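Local coordinates for protein PTS system fructose-like EIIB component 3 (Escherichia coli K12, PDB 4TN5) that probably accepts a phosphoryl group from phospho-EIIA on a cysteine and passes it to fructose during sugar uptake through the membrane component of the phosphotransferase system, at residues Asp51-Ile54 with Arg55-Asp58. Numbering follows the deposited sequence.
Sequences DEDI and RRAD
Asp53 and Arg56 form an i to i+3 salt bridge on the short helix 51-56, which precedes the parallel strand 59-64 in this alpha/beta EIIB fold. The two side chains run side by side in the same direction, and Asp53 OD1 lies 3.2 Å from Arg56 NH2. Their flat groups are turned 71° apart, and the donor reaches OD1 on its anti side, 33° out of the carboxylate plane. One hydrogen bond carries the pairing, since Arg56 NE stays farther off, 3.6 Å from Asp53 OD1. Arg56 gets there with CG set between its backbone N and carbonyl carbon (chi1 75°) and an extended chain to NE; this rotation also brings CG to 3.0 Å from Glu52 O. Tyr3 of strand 3-9 touches Asp53 and makes a cation-pi contact with Arg56, which places the pair beside that strand. Ile54, the buried residue of the turn, instead packs on Leu49, Arg73, Phe74 and Cys77. In the backbone, Arg55 N bonds Asp51 O at 2.7 Å, whereas both bonds of Arg56 N, to Glu52 O at 3.2 Å and Asp53 O at 3.5 Å, are weak, so this part of the helix is weakly bonded. Ala57 CB sits 3.3 Å from Asp53 O.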
ATOM      1  N   ASP A  51      -6.604 -16.421  10.690  1.00 82.95           N
ATOM      2  CA  ASP A  51      -7.031 -15.535   9.611  1.00 84.35           C
ATOM      3  C   ASP A  51      -8.410 -14.925   9.837  1.00 80.96           C
ATOM      4  O   ASP A  51      -8.713 -13.862   9.295  1.00 85.82           O
ATOM      5  CB  ASP A  51      -6.887 -16.196   8.240  1.00 94.76           C
ATOM      6  CG  ASP A  51      -5.456 -16.590   7.946  1.00107.79           C
ATOM      7  OD1 ASP A  51      -4.579 -16.248   8.764  1.00113.38           O
ATOM      8  OD2 ASP A  51      -5.193 -17.192   6.884  1.00113.41           O
ATOM      9  N   GLU A  52      -9.223 -15.569  10.669  1.00 78.74           N
ATOM     10  CA  GLU A  52     -10.457 -14.945  11.129  1.00 82.96           C
ATOM     11  C   GLU A  52     -10.119 -13.683  11.919  1.00 79.19           C
ATOM     12  O   GLU A  52     -10.872 -12.715  11.898  1.00 70.82           O
ATOM     13  CB  GLU A  52     -11.311 -15.901  11.976  1.00 88.53           C
ATOM     14  CG  GLU A  52     -10.567 -16.731  13.028  1.00 95.36           C
ATOM     15  CD  GLU A  52      -9.906 -17.976  12.457  1.00102.48           C
ATOM     16  OE1 GLU A  52      -9.286 -17.888  11.378  1.00103.86           O
ATOM     17  OE2 GLU A  52     -10.015 -19.050  13.087  1.00108.36           O
ATOM     18  N   ASP A  53      -8.978 -13.702  12.606  1.00 83.98           N
ATOM     19  CA  ASP A  53      -8.479 -12.532  13.321  1.00 75.66           C
ATOM     20  C   ASP A  53      -8.064 -11.454  12.327  1.00 64.32           C
ATOM     21  O   ASP A  53      -8.344 -10.272  12.522  1.00 58.69           O
ATOM     22  CB  ASP A  53      -7.262 -12.905  14.169  1.00 76.49           C
ATOM     23  CG  ASP A  53      -7.629 -13.653  15.431  1.00 84.27           C
ATOM     24  OD1 ASP A  53      -8.775 -13.508  15.906  1.00 81.68           O
ATOM     25  OD2 ASP A  53      -6.767 -14.401  15.936  1.00 87.65           O
ATOM     26  N   ILE A  54      -7.376 -11.873  11.269  1.00 51.89           N
ATOM     27  CA  ILE A  54      -6.855 -10.954  10.261  1.00 57.01           C
ATOM     28  C   ILE A  54      -7.984 -10.364   9.417  1.00 62.47           C
ATOM     29  O   ILE A  54      -7.925  -9.206   8.999  1.00 65.48           O
ATOM     30  CB  ILE A  54      -5.829 -11.665   9.344  1.00 58.14           C
ATOM     31  CG1 ILE A  54      -4.664 -12.207  10.173  1.00 47.77           C
ATOM     32  CG2 ILE A  54      -5.312 -10.724   8.264  1.00 64.88           C
ATOM     33  CD1 ILE A  54      -3.592 -12.892   9.351  1.00 55.43           C
ATOM     34  N   ARG A  55      -9.021 -11.164   9.191  1.00 64.70           N
ATOM     35  CA  ARG A  55     -10.140 -10.765   8.340  1.00 70.89           C
ATOM     36  C   ARG A  55     -11.167  -9.897   9.081  1.00 63.55           C
ATOM     37  O   ARG A  55     -11.991  -9.223   8.459  1.00 68.52           O
ATOM     38  CB  ARG A  55     -10.787 -12.010   7.711  1.00 77.81           C
ATOM     39  CG  ARG A  55      -9.934 -12.795   6.719  1.00 80.90           C
ATOM     40  CD  ARG A  55     -10.715 -13.956   6.118  1.00 92.74           C
ATOM     41  NE  ARG A  55      -9.904 -14.731   5.185  1.00 99.79           N
ATOM     42  CZ  ARG A  55      -9.711 -14.403   3.910  1.00107.32           C
ATOM     43  NH1 ARG A  55     -10.276 -13.313   3.408  1.00106.36           N
ATOM     44  NH2 ARG A  55      -8.949 -15.167   3.139  1.00113.65           N
ATOM     45  N   ARG A  56     -11.105  -9.890  10.407  1.00 61.07           N
ATOM     46  CA  ARG A  56     -12.008  -9.048  11.186  1.00 62.31           C
ATOM     47  C   ARG A  56     -11.255  -7.912  11.867  1.00 69.88           C
ATOM     48  O   ARG A  56     -11.850  -7.093  12.569  1.00 75.07           O
ATOM     49  CB  ARG A  56     -12.761  -9.872  12.226  1.00 58.41           C
ATOM     50  CG  ARG A  56     -11.911 -10.275  13.404  1.00 64.62           C
ATOM     51  CD  ARG A  56     -12.669 -11.182  14.345  1.00 68.82           C
ATOM     52  NE  ARG A  56     -11.807 -11.656  15.418  1.00 71.43           N
ATOM     53  CZ  ARG A  56     -11.546 -10.963  16.521  1.00 68.21           C
ATOM     54  NH1 ARG A  56     -12.085  -9.764  16.692  1.00 64.38           N
ATOM     55  NH2 ARG A  56     -10.747 -11.468  17.450  1.00 62.86           N
ATOM     56  N   ALA A  57      -9.942  -7.872  11.665  1.00 63.77           N
ATOM     57  CA  ALA A  57      -9.131  -6.774  12.170  1.00 51.54           C
ATOM     58  C   ALA A  57      -9.425  -5.521  11.360  1.00 58.89           C
ATOM     59  O   ALA A  57      -9.625  -5.590  10.147  1.00 59.89           O
ATOM     60  CB  ALA A  57      -7.656  -7.122  12.092  1.00 43.96           C
ATOM     61  N   ASP A  58      -9.458  -4.378  12.033  1.00 48.96           N
ATOM     62  CA  ASP A  58      -9.735  -3.118  11.359  1.00 43.89           C
ATOM     63  C   ASP A  58      -8.483  -2.576  10.679  1.00 46.09           C
ATOM     64  O   ASP A  58      -8.568  -1.804   9.724  1.00 54.83           O
ATOM     65  CB  ASP A  58     -10.296  -2.097  12.347  1.00 48.84           C
ATOM     66  CG  ASP A  58     -11.596  -2.554  12.980  1.00 64.56           C
ATOM     67  OD1 ASP A  58     -12.667  -2.301  12.388  1.00 73.92           O
ATOM     68  OD2 ASP A  58     -11.547  -3.165  14.068  1.00 66.16           O
TER